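Long-range contacts in UPF0255 protein frsA (PDB 4I4C), which probably hydrolyses carboxylic esters to an alcohol and a carboxylate, as a serine esterase of the alpha/beta-hydrolase clan: residues 51-55 against 67-71; 55-59 against 394-399; 357-361 against 404-408; 360-364 against 385-390. All coordinates share one frame; numbering follows the deposited sequence.

Contact 1 of 4, residues 51-55 against 67-71; sequences NLRRL and QEQVL
Arg54 meets Gln67, Glu68 and Leu71 where two consecutive helices, 54-60 and 64-75, pack together, the start of the first helix against residues 67-71 of the second. The guanidinium and carboxylate lie nearly coplanar, 15° apart, and Arg54 grips Glu68 side-on with two nitrogens. Arg54 NE donates to Glu68 OE2 at 2.9 Å and Arg54 NH2 to Glu68 OE1 at 3.2 Å. Both oxygens use their syn lone pairs, so the bidentate salt bridge holds the two flat groups against rotation. The arginine reaches this far because its chain is extended from CG to NE, whereas the shorter glutamate bends at chi2 (-43°) to turn its carboxylate to meet it. Gln67, extended beyond CG, serves the backbone instead: its NE2 donates almost straight (173°) to Arg54 O over 3.2 Å, arriving tilted from the carbonyl plane. A long neutral amide suits this buried position, since it supplies an N-H without bringing in a charge. Arg53, the N-cap residue, points the other way, its NE held by Asn51 OD1 and its NH2 by Asp203. Leu71 adds apolar cover to the ion pair, its CD1 lying over one face of the Arg54 guanidinium, 3.6 Å from NE.

Contact 2 of 4, residues 55-59 against 394-399; sequences LQWVW and ITQGYE
Helices 54-60 and 394-413 meet around Leu55 and Thr395, their local axes approaching to 10.1 Å and crossing at -49°. Farther along, Trp59 and Tyr398 form an offset stack, with the six-membered ring of Trp59 inclined by 17° to the phenol ring and CE3 of Trp59 3.4 Å from CD2 of Tyr398. Over the centre of that Trp59 ring sits Tyr398 CB, a CH-pi contact 3.6 Å from the centroid. With chi1 at -169°, the Trp59 indole swings away from its own N and across to the other helix. The opposite face of the Tyr398 ring is covered by Ile394 CG2 from its own helix, so the phenol is sandwiched, while Gln56 N lies at its edge. Leu55 pushes CD1 against Ile394 CB at 3.5 Å, closer than usual for two carbons. Polar links are indirect: one water joins Leu55 O to Thr395 OG1, and a second accepts from Gln56 N and is weakly bonded to Tyr398 OH. The Gln56 amide turns instead to Gln60. Aromatic faces and water thus join the helices; Gln56, Trp59 and Tyr398 line the site of a polyether, probably from the crystallisation liquor, consistent with a partly aromatic, partly polar wall.

Contact 3 of 4, residues 357-361 against 404-408; sequences PILAM and LAIKW
Leu359 lies against the indole of Trp408 at the apolar centre of a strand-on-helix contact of the alpha/beta-hydrolase fold, in which helix 394-413 packs on one face of the central sheet. Strand 358-361 and helix 404-408 run antiparallel (177°), as expected when the final helix returns across the sheet. Leu359 CB sits over the middle of the Trp408 six-membered ring, a CH-pi contact 3.7 Å from its centroid. A chi1 of 167° sends the rest of the Leu359 side chain on toward the helix backbone, where CD2 comes within 3.5 Å of Leu404 O. Next to it Met361 offers its sulfur to the other leucine, SD lying 3.8 Å from Leu404 CB. The bend at chi3 of this flexible chain brings CE near the methyl of Ala405. On the other flank Pro357 CB touches Trp408 CZ2 at 3.5 Å, a rigid apolar ring just before the strand. Tryptophan suits this junction because it combines a broad apolar face with one N-H at the rim. That donor, Trp408 NE1, bonds Pro357 O at 3.1 Å; the oxygen lies close to the indole plane, while NE1 stands above the carbonyl plane.

Contact 4 of 4, residues 360-364 against 385-390; sequences AMSLE and KAKKIS
Ser362 and Ile389 are joined through the edges of their peptide groups: Ile389 N donates to Ser362 O at 3.0 Å, almost straight (177°) and in the carbonyl plane. One face of this two-strand ribbon bears Ala360, Ser362, Ala386 and Lys388; the other bears Met361, Leu363, Lys387 and Ile389. Helix 371-379 covers the first face, where small Ala360 and Ala386 leave it room to come close, and helix 394-413 covers the second, Tyr398 on Leu363, Gln400 and Ser401 on Ile389. Ile389, buried, brings its CB near Leu363 CD1 and its CD1 near Met361 SD. The pairing is the parallel core of a beta-alpha-beta unit: strand 358-363, helix 371-379 and strand 385-389, the last being the outermost strand of the sheet within this chain. Ala360 takes part with both backbone atoms, its N donating to Lys385 O at 2.8 Å and its O receiving Lys387 N. Ser362 N reaches Lys387 O only weakly, at 3.4 Å, and a water donating to both Ser362 OG and Lys387 O bridges the same place; the serine hydroxyl also bonds Ser369 O. Beyond the strand, Glu364 N donates to Ile389 O. The extended Glu364 chain lays CG 3.8 Å from Lys388 CD, aliphatic part on aliphatic part, and carries its carboxylate to Ser390 OG, although the 2.4 Å from OG to Glu364 OE1 is doubtfully short.

From the N terminus, contact 1 closes first, a short loop of eleven residues that pairs helices 54-60 and 64-75. Contact 2 starts from Leu55, which the two share, and spans 334 residues before helix 394-413 completes it, bringing an early helix onto the last one. Contacts 3 and 4 both use strand 358-363, within that long span. Contact 4 closes soonest, on the neighbouring strand 385-389; it lies within the span of contact 2 and shares its first strand with contact 3. Contact 3 ends farther along helix 394-413 than contact 2 does, so these two cross. Helix 394-413 thereby links the helical pair to the sheet: Tyr398 touches Leu363, and Leu404 touches Ile389.

Contact 1 of 4, residues 51-55 against 67-71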
loop_
_atom_site.group_PDB
_atom_site.type_symbol
_atom_site.label_atom_id
_atom_site.label_comp_id
_atom_site.label_asym_id
_atom_site.label_seq_id
_atom_site.Cartn_x
_atom_site.Cartn_y
_atom_site.Cartn_z
ATOM N N ASN A 51 5.956 -4.868 11.395
ATOM C CA ASN A 51 6.738 -5.610 10.425
ATOM C C ASN A 51 7.615 -4.609 9.685
ATOM O O ASN A 51 7.118 -3.714 9.010
ATOM C CB ASN A 51 5.852 -6.392 9.452
ATOM C CG ASN A 51 6.662 -7.228 8.466
ATOM O OD1 ASN A 51 6.593 -7.012 7.263
ATOM N ND2 ASN A 51 7.452 -8.171 8.981
ATOM N N LEU A 52 8.921 -4.745 9.871
ATOM C CA LEU A 52 9.914 -3.893 9.224
ATOM C C LEU A 52 10.026 -4.210 7.738
ATOM O O LEU A 52 10.223 -5.365 7.352
ATOM C CB LEU A 52 11.275 -4.114 9.876
ATOM C CG LEU A 52 11.828 -2.969 10.697
ATOM C CD1 LEU A 52 10.769 -2.464 11.646
ATOM C CD2 LEU A 52 13.083 -3.433 11.424
ATOM N N ARG A 53 9.904 -3.174 6.919
ATOM C CA ARG A 53 9.983 -3.298 5.467
ATOM C C ARG A 53 11.217 -2.557 4.918
ATOM O O ARG A 53 11.095 -1.763 3.979
ATOM C CB ARG A 53 8.734 -2.678 4.847
ATOM C CG ARG A 53 7.422 -3.114 5.490
ATOM C CD ARG A 53 6.703 -4.134 4.643
ATOM N NE ARG A 53 5.662 -4.834 5.399
ATOM C CZ ARG A 53 4.363 -4.546 5.348
ATOM N NH1 ARG A 53 3.926 -3.564 4.571
ATOM N NH2 ARG A 53 3.500 -5.245 6.076
ATOM N N ARG A 54 12.384 -2.795 5.518
ATOM C CA ARG A 54 13.627 -2.116 5.121
ATOM C C ARG A 54 13.856 -2.040 3.611
ATOM O O ARG A 54 14.044 -0.951 3.065
ATOM C CB ARG A 54 14.848 -2.791 5.746
ATOM C CG ARG A 54 15.149 -2.443 7.178
ATOM C CD ARG A 54 16.466 -3.114 7.541
ATOM N NE ARG A 54 17.069 -2.597 8.763
ATOM C CZ ARG A 54 16.899 -3.140 9.966
ATOM N NH1 ARG A 54 16.131 -4.208 10.113
ATOM N NH2 ARG A 54 17.497 -2.613 11.028
ATOM N N LEU A 55 13.861 -3.197 2.948
ATOM C CA LEU A 55 14.072 -3.259 1.500
ATOM C C LEU A 55 12.945 -2.601 0.688
ATOM O O LEU A 55 13.205 -1.972 -0.337
ATOM C CB LEU A 55 14.303 -4.713 1.050
ATOM C CG LEU A 55 15.590 -5.298 1.643
ATOM C CD1 LEU A 55 15.877 -6.717 1.180
ATOM C CD2 LEU A 55 16.736 -4.419 1.280
ATOM N N GLN A 67 17.905 5.571 6.869
ATOM C CA GLN A 67 16.978 4.615 7.464
ATOM C C GLN A 67 17.610 3.874 8.647
ATOM O O GLN A 67 16.975 3.688 9.691
ATOM C CB GLN A 67 16.496 3.614 6.404
ATOM C CG GLN A 67 15.795 2.413 6.973
ATOM C CD GLN A 67 15.007 1.641 5.928
ATOM O OE1 GLN A 67 13.784 1.738 5.875
ATOM N NE2 GLN A 67 15.704 0.865 5.101
ATOM N N GLU A 68 18.860 3.449 8.488
ATOM C CA GLU A 68 19.543 2.781 9.592
ATOM C C GLU A 68 19.762 3.753 10.749
ATOM O O GLU A 68 19.633 3.363 11.907
ATOM C CB GLU A 68 20.870 2.141 9.174
ATOM C CG GLU A 68 20.737 0.897 8.279
ATOM C CD GLU A 68 19.634 -0.055 8.736
ATOM O OE1 GLU A 68 19.441 -0.245 9.962
ATOM O OE2 GLU A 68 18.954 -0.622 7.860
ATOM N N GLN A 69 20.088 5.009 10.442
ATOM C CA GLN A 69 20.261 6.016 11.505
ATOM C C GLN A 69 18.936 6.191 12.273
ATOM O O GLN A 69 18.924 6.278 13.509
ATOM C CB GLN A 69 20.761 7.351 10.942
ATOM C CG GLN A 69 22.171 7.278 10.318
ATOM C CD GLN A 69 22.646 8.596 9.722
ATOM O OE1 GLN A 69 21.910 9.582 9.690
ATOM N NE2 GLN A 69 23.891 8.614 9.247
ATOM N N VAL A 70 17.828 6.215 11.534
ATOM C CA VAL A 70 16.500 6.346 12.132
ATOM C C VAL A 70 16.178 5.139 12.992
ATOM O O VAL A 70 15.787 5.281 14.153
ATOM C CB VAL A 70 15.397 6.529 11.054
ATOM C CG1 VAL A 70 14.018 6.426 11.681
ATOM C CG2 VAL A 70 15.563 7.873 10.354
ATOM N N LEU A 71 16.373 3.951 12.432
ATOM C CA LEU A 71 16.073 2.717 13.151
ATOM C C LEU A 71 16.974 2.532 14.373
ATOM O O LEU A 71 16.536 2.011 15.405
ATOM C CB LEU A 71 16.162 1.507 12.220
ATOM C CG LEU A 71 15.076 1.447 11.134
ATOM C CD1 LEU A 71 15.316 0.264 10.179
ATOM C CD2 LEU A 71 13.688 1.343 11.741
#

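Contact 2 of 4, residues 55-59 against 394-399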
loop_
_atom_site.group_PDB
_atom_site.type_symbol
_atom_site.label_atom_id
_atom_site.label_comp_id
_atom_site.label_asym_id
_atom_site.label_seq_id
_atom_site.Cartn_x
_atom_site.Cartn_y
_atom_site.Cartn_z
ATOM N N LEU A 55 13.861 -3.197 2.948
ATOM C CA LEU A 55 14.072 -3.259 1.500
ATOM C C LEU A 55 12.945 -2.601 0.688
ATOM O O LEU A 55 13.205 -1.972 -0.337
ATOM C CB LEU A 55 14.303 -4.713 1.050
ATOM C CG LEU A 55 15.590 -5.298 1.643
ATOM C CD1 LEU A 55 15.877 -6.717 1.180
ATOM C CD2 LEU A 55 16.736 -4.419 1.280
ATOM N N GLN A 56 11.701 -2.733 1.147
ATOM C CA GLN A 56 10.584 -2.066 0.471
ATOM C C GLN A 56 10.745 -0.549 0.535
ATOM O O GLN A 56 10.588 0.155 -0.454
ATOM C CB GLN A 56 9.248 -2.467 1.090
ATOM C CG GLN A 56 8.039 -1.912 0.352
ATOM C CD GLN A 56 6.765 -1.950 1.187
ATOM O OE1 GLN A 56 6.284 -3.016 1.550
ATOM N NE2 GLN A 56 6.220 -0.778 1.495
ATOM N N TRP A 57 11.049 -0.043 1.720
ATOM C CA TRP A 57 11.180 1.400 1.902
ATOM C C TRP A 57 12.334 1.976 1.072
ATOM O O TRP A 57 12.200 3.043 0.477
ATOM C CB TRP A 57 11.263 1.749 3.389
ATOM C CG TRP A 57 9.981 1.456 4.097
ATOM C CD1 TRP A 57 8.724 1.527 3.569
ATOM C CD2 TRP A 57 9.821 1.010 5.450
ATOM N NE1 TRP A 57 7.793 1.171 4.515
ATOM C CE2 TRP A 57 8.442 0.857 5.680
ATOM C CE3 TRP A 57 10.710 0.733 6.491
ATOM C CZ2 TRP A 57 7.926 0.426 6.908
ATOM C CZ3 TRP A 57 10.193 0.313 7.709
ATOM C CH2 TRP A 57 8.815 0.163 7.904
ATOM N N VAL A 58 13.441 1.246 0.989
ATOM C CA VAL A 58 14.571 1.664 0.159
ATOM C C VAL A 58 14.168 1.673 -1.320
ATOM O O VAL A 58 14.394 2.641 -2.020
ATOM C CB VAL A 58 15.784 0.744 0.377
ATOM C CG1 VAL A 58 16.840 0.970 -0.698
ATOM C CG2 VAL A 58 16.356 0.956 1.772
ATOM N N TRP A 59 13.552 0.588 -1.769
ATOM C CA TRP A 59 12.960 0.516 -3.106
ATOM C C TRP A 59 12.075 1.738 -3.408
ATOM O O TRP A 59 12.178 2.354 -4.467
ATOM C CB TRP A 59 12.143 -0.767 -3.209
ATOM C CG TRP A 59 11.689 -1.125 -4.581
ATOM C CD1 TRP A 59 12.335 -0.873 -5.759
ATOM C CD2 TRP A 59 10.477 -1.816 -4.924
ATOM N NE1 TRP A 59 11.598 -1.361 -6.813
ATOM C CE2 TRP A 59 10.458 -1.951 -6.328
ATOM C CE3 TRP A 59 9.406 -2.333 -4.178
ATOM C CZ2 TRP A 59 9.407 -2.584 -7.003
ATOM C CZ3 TRP A 59 8.359 -2.964 -4.854
ATOM C CH2 TRP A 59 8.371 -3.081 -6.250
ATOM N N ILE A 394 16.043 -9.772 -1.948
ATOM C CA ILE A 394 14.662 -9.326 -2.078
ATOM C C ILE A 394 14.571 -8.166 -3.070
ATOM O O ILE A 394 13.637 -8.100 -3.880
ATOM C CB ILE A 394 14.021 -8.937 -0.716
ATOM C CG1 ILE A 394 13.760 -10.172 0.138
ATOM C CG2 ILE A 394 12.733 -8.195 -0.926
ATOM C CD1 ILE A 394 15.014 -10.735 0.820
ATOM N N THR A 395 15.559 -7.272 -3.032
ATOM C CA THR A 395 15.570 -6.126 -3.945
ATOM C C THR A 395 15.604 -6.579 -5.394
ATOM O O THR A 395 14.945 -6.005 -6.271
ATOM C CB THR A 395 16.788 -5.232 -3.708
ATOM O OG1 THR A 395 16.795 -4.805 -2.348
ATOM C CG2 THR A 395 16.741 -4.028 -4.632
ATOM N N GLN A 396 16.392 -7.606 -5.657
ATOM C CA GLN A 396 16.457 -8.139 -7.007
ATOM C C GLN A 396 15.095 -8.702 -7.443
ATOM O O GLN A 396 14.675 -8.523 -8.594
ATOM C CB GLN A 396 17.548 -9.196 -7.102
ATOM C CG GLN A 396 17.570 -9.922 -8.412
ATOM C CD GLN A 396 18.524 -11.087 -8.386
ATOM O OE1 GLN A 396 18.724 -11.721 -7.345
ATOM N NE2 GLN A 396 19.129 -11.374 -9.522
ATOM N N GLY A 397 14.415 -9.364 -6.510
ATOM C CA GLY A 397 13.065 -9.856 -6.729
ATOM C C GLY A 397 12.093 -8.735 -7.030
ATOM O O GLY A 397 11.315 -8.814 -7.979
ATOM N N TYR A 398 12.141 -7.670 -6.235
ATOM C CA TYR A 398 11.294 -6.510 -6.505
ATOM C C TYR A 398 11.582 -5.947 -7.891
ATOM O O TYR A 398 10.662 -5.681 -8.677
ATOM C CB TYR A 398 11.512 -5.400 -5.462
ATOM C CG TYR A 398 10.900 -5.636 -4.087
ATOM C CD1 TYR A 398 9.879 -6.564 -3.896
ATOM C CD2 TYR A 398 11.340 -4.905 -2.979
ATOM C CE1 TYR A 398 9.320 -6.770 -2.632
ATOM C CE2 TYR A 398 10.790 -5.105 -1.712
ATOM C CZ TYR A 398 9.779 -6.035 -1.548
ATOM O OH TYR A 398 9.233 -6.238 -0.300
ATOM N N GLU A 399 12.867 -5.768 -8.194
ATOM C CA GLU A 399 13.259 -5.144 -9.453
ATOM C C GLU A 399 12.934 -5.994 -10.692
ATOM O O GLU A 399 12.473 -5.449 -11.694
ATOM C CB GLU A 399 14.711 -4.655 -9.404
ATOM C CG GLU A 399 14.860 -3.470 -8.430
ATOM C CD GLU A 399 16.238 -2.820 -8.424
ATOM O OE1 GLU A 399 16.389 -1.773 -7.749
ATOM O OE2 GLU A 399 17.166 -3.348 -9.078
HETATM O O HOH W 1 15.490 -2.278 -2.059
HETATM O O HOH W 2 10.825 -5.187 2.615
#

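Contact 3 of 4, residues 357-361 against 404-408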
loop_
_atom_site.group_PDB
_atom_site.type_symbol
_atom_site.label_atom_id
_atom_site.label_comp_id
_atom_site.label_asym_id
_atom_site.label_seq_id
_atom_site.Cartn_x
_atom_site.Cartn_y
_atom_site.Cartn_z
ATOM N N PRO A 357 -5.520 -9.755 -20.098
ATOM C CA PRO A 357 -4.320 -10.507 -19.750
ATOM C C PRO A 357 -3.790 -10.023 -18.395
ATOM O O PRO A 357 -3.493 -8.841 -18.209
ATOM C CB PRO A 357 -3.371 -10.188 -20.904
ATOM C CG PRO A 357 -3.790 -8.856 -21.390
ATOM C CD PRO A 357 -5.259 -8.706 -21.095
ATOM N N ILE A 358 -3.729 -10.940 -17.438
ATOM C CA ILE A 358 -3.234 -10.640 -16.105
ATOM C C ILE A 358 -1.893 -11.325 -15.883
ATOM O O ILE A 358 -1.770 -12.539 -16.064
ATOM C CB ILE A 358 -4.207 -11.145 -15.014
ATOM C CG1 ILE A 358 -5.598 -10.546 -15.212
ATOM C CG2 ILE A 358 -3.658 -10.842 -13.612
ATOM C CD1 ILE A 358 -6.669 -11.212 -14.390
ATOM N N LEU A 359 -0.892 -10.543 -15.502
ATOM C CA LEU A 359 0.375 -11.091 -15.048
ATOM C C LEU A 359 0.347 -11.066 -13.531
ATOM O O LEU A 359 0.165 -10.011 -12.930
ATOM C CB LEU A 359 1.539 -10.245 -15.560
ATOM C CG LEU A 359 2.901 -10.513 -14.922
ATOM C CD1 LEU A 359 3.397 -11.889 -15.304
ATOM C CD2 LEU A 359 3.922 -9.435 -15.308
ATOM N N ALA A 360 0.534 -12.229 -12.920
ATOM C CA ALA A 360 0.366 -12.383 -11.488
ATOM C C ALA A 360 1.641 -12.945 -10.876
ATOM O O ALA A 360 2.022 -14.089 -11.132
ATOM C CB ALA A 360 -0.828 -13.284 -11.190
ATOM N N MET A 361 2.308 -12.125 -10.069
ATOM C CA MET A 361 3.599 -12.484 -9.530
ATOM C C MET A 361 3.597 -12.370 -8.024
ATOM O O MET A 361 2.825 -11.605 -7.439
ATOM C CB MET A 361 4.670 -11.539 -10.082
ATOM C CG MET A 361 4.643 -11.405 -11.604
ATOM S SD MET A 361 5.751 -10.139 -12.251
ATOM C CE MET A 361 4.910 -8.640 -11.783
ATOM N N LEU A 404 9.211 -6.957 -15.348
ATOM C CA LEU A 404 8.203 -7.801 -15.995
ATOM C C LEU A 404 6.856 -7.089 -16.123
ATOM O O LEU A 404 6.102 -7.298 -17.090
ATOM C CB LEU A 404 8.011 -9.076 -15.176
ATOM C CG LEU A 404 9.156 -10.085 -15.266
ATOM C CD1 LEU A 404 8.994 -11.150 -14.208
ATOM C CD2 LEU A 404 9.187 -10.720 -16.644
ATOM N N ALA A 405 6.567 -6.261 -15.122
ATOM C CA ALA A 405 5.340 -5.479 -15.069
ATOM C C ALA A 405 5.296 -4.457 -16.187
ATOM O O ALA A 405 4.298 -4.337 -16.895
ATOM C CB ALA A 405 5.239 -4.767 -13.730
ATOM N N ILE A 406 6.373 -3.694 -16.324
ATOM C CA ILE A 406 6.409 -2.628 -17.311
ATOM C C ILE A 406 6.408 -3.215 -18.737
ATOM O O ILE A 406 5.795 -2.650 -19.653
ATOM C CB ILE A 406 7.576 -1.635 -17.040
ATOM C CG1 ILE A 406 7.062 -0.396 -16.296
ATOM C CG2 ILE A 406 8.229 -1.183 -18.325
ATOM C CD1 ILE A 406 6.112 -0.688 -15.152
ATOM N N LYS A 407 7.065 -4.358 -18.913
ATOM C CA LYS A 407 7.048 -5.048 -20.211
ATOM C C LYS A 407 5.639 -5.491 -20.599
ATOM O O LYS A 407 5.230 -5.374 -21.761
ATOM C CB LYS A 407 8.000 -6.253 -20.230
ATOM C CG LYS A 407 9.410 -5.907 -20.682
ATOM C CD LYS A 407 9.411 -5.229 -22.056
ATOM C CE LYS A 407 8.777 -6.115 -23.129
ATOM N NZ LYS A 407 8.989 -5.586 -24.509
ATOM N N TRP A 408 4.912 -5.996 -19.610
ATOM C CA TRP A 408 3.532 -6.422 -19.798
ATOM C C TRP A 408 2.694 -5.226 -20.229
ATOM O O TRP A 408 1.898 -5.318 -21.164
ATOM C CB TRP A 408 3.004 -7.003 -18.488
ATOM C CG TRP A 408 1.707 -7.758 -18.584
ATOM C CD1 TRP A 408 0.449 -7.272 -18.341
ATOM C CD2 TRP A 408 1.544 -9.143 -18.913
ATOM N NE1 TRP A 408 -0.484 -8.270 -18.504
ATOM C CE2 TRP A 408 0.161 -9.427 -18.851
ATOM C CE3 TRP A 408 2.431 -10.170 -19.251
ATOM C CZ2 TRP A 408 -0.352 -10.695 -19.114
ATOM C CZ3 TRP A 408 1.922 -11.430 -19.510
ATOM C CH2 TRP A 408 0.544 -11.681 -19.439
#

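Contact 4 of 4, residues 360-364 against 385-390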
loop_
_atom_site.group_PDB
_atom_site.type_symbol
_atom_site.label_atom_id
_atom_site.label_comp_id
_atom_site.label_asym_id
_atom_site.label_seq_id
_atom_site.Cartn_x
_atom_site.Cartn_y
_atom_site.Cartn_z
ATOM N N ALA A 360 0.534 -12.229 -12.920
ATOM C CA ALA A 360 0.366 -12.383 -11.488
ATOM C C ALA A 360 1.641 -12.945 -10.876
ATOM O O ALA A 360 2.022 -14.089 -11.132
ATOM C CB ALA A 360 -0.828 -13.284 -11.190
ATOM N N MET A 361 2.308 -12.125 -10.069
ATOM C CA MET A 361 3.599 -12.484 -9.530
ATOM C C MET A 361 3.597 -12.370 -8.024
ATOM O O MET A 361 2.825 -11.605 -7.439
ATOM C CB MET A 361 4.670 -11.539 -10.082
ATOM C CG MET A 361 4.643 -11.405 -11.604
ATOM S SD MET A 361 5.751 -10.139 -12.251
ATOM C CE MET A 361 4.910 -8.640 -11.783
ATOM N N SER A 362 4.484 -13.132 -7.410
ATOM C CA SER A 362 4.855 -12.922 -6.024
ATOM C C SER A 362 6.249 -13.489 -5.857
ATOM O O SER A 362 6.712 -14.261 -6.704
ATOM C CB SER A 362 3.870 -13.606 -5.077
ATOM O OG SER A 362 4.071 -15.009 -5.076
ATOM N N LEU A 363 6.929 -13.092 -4.780
ATOM C CA LEU A 363 8.273 -13.576 -4.518
ATOM C C LEU A 363 8.219 -14.988 -3.941
ATOM O O LEU A 363 7.274 -15.343 -3.235
ATOM C CB LEU A 363 9.027 -12.617 -3.583
ATOM C CG LEU A 363 9.686 -11.373 -4.195
ATOM C CD1 LEU A 363 8.739 -10.549 -5.037
ATOM C CD2 LEU A 363 10.320 -10.502 -3.102
ATOM N N GLU A 364 9.233 -15.790 -4.253
ATOM C CA GLU A 364 9.303 -17.161 -3.757
ATOM C C GLU A 364 9.153 -17.228 -2.245
ATOM O O GLU A 364 9.845 -16.527 -1.507
ATOM C CB GLU A 364 10.618 -17.822 -4.170
ATOM C CG GLU A 364 10.697 -19.287 -3.765
ATOM C CD GLU A 364 12.010 -19.945 -4.151
ATOM O OE1 GLU A 364 12.598 -19.562 -5.189
ATOM O OE2 GLU A 364 12.454 -20.846 -3.407
ATOM N N LYS A 385 -0.610 -15.159 -17.020
ATOM C CA LYS A 385 0.676 -15.737 -16.654
ATOM C C LYS A 385 0.994 -15.510 -15.173
ATOM O O LYS A 385 0.881 -14.386 -14.655
ATOM C CB LYS A 385 1.785 -15.136 -17.523
ATOM C CG LYS A 385 3.158 -15.748 -17.276
ATOM C CD LYS A 385 4.258 -15.053 -18.073
ATOM C CE LYS A 385 5.636 -15.583 -17.665
ATOM N NZ LYS A 385 6.687 -14.514 -17.586
ATOM N N ALA A 386 1.373 -16.584 -14.488
ATOM C CA ALA A 386 1.825 -16.479 -13.110
ATOM C C ALA A 386 3.330 -16.645 -13.068
ATOM O O ALA A 386 3.898 -17.339 -13.906
ATOM C CB ALA A 386 1.160 -17.521 -12.235
ATOM N N LYS A 387 3.975 -16.015 -12.088
ATOM C CA LYS A 387 5.410 -16.202 -11.910
ATOM C C LYS A 387 5.792 -16.304 -10.426
ATOM O O LYS A 387 5.266 -15.577 -9.585
ATOM C CB LYS A 387 6.177 -15.076 -12.605
ATOM C CG LYS A 387 7.674 -15.067 -12.335
ATOM C CD LYS A 387 8.361 -16.310 -12.875
ATOM C CE LYS A 387 9.865 -16.281 -12.604
ATOM N NZ LYS A 387 10.566 -15.213 -13.383
ATOM N N LYS A 388 6.668 -17.249 -10.110
ATOM C CA LYS A 388 7.288 -17.321 -8.800
ATOM C C LYS A 388 8.676 -16.714 -8.937
ATOM O O LYS A 388 9.574 -17.304 -9.547
ATOM C CB LYS A 388 7.364 -18.766 -8.301
ATOM C CG LYS A 388 8.395 -18.995 -7.191
ATOM C CD LYS A 388 8.015 -20.161 -6.304
ATOM C CE LYS A 388 7.677 -21.385 -7.121
ATOM N NZ LYS A 388 7.302 -22.507 -6.231
ATOM N N ILE A 389 8.841 -15.515 -8.390
ATOM C CA ILE A 389 10.076 -14.780 -8.582
ATOM C C ILE A 389 11.150 -15.306 -7.641
ATOM O O ILE A 389 11.062 -15.131 -6.430
ATOM C CB ILE A 389 9.887 -13.285 -8.327
ATOM C CG1 ILE A 389 8.684 -12.753 -9.104
ATOM C CG2 ILE A 389 11.152 -12.535 -8.703
ATOM C CD1 ILE A 389 9.038 -12.154 -10.437
ATOM N N SER A 390 12.154 -15.960 -8.217
ATOM C CA SER A 390 13.315 -16.421 -7.474
ATOM C C SER A 390 14.431 -15.414 -7.642
ATOM O O SER A 390 14.666 -14.920 -8.746
ATOM C CB SER A 390 13.784 -17.786 -7.988
ATOM O OG SER A 390 12.988 -18.835 -7.465
HETATM O O HOH W 3 3.861 -16.663 -7.341
#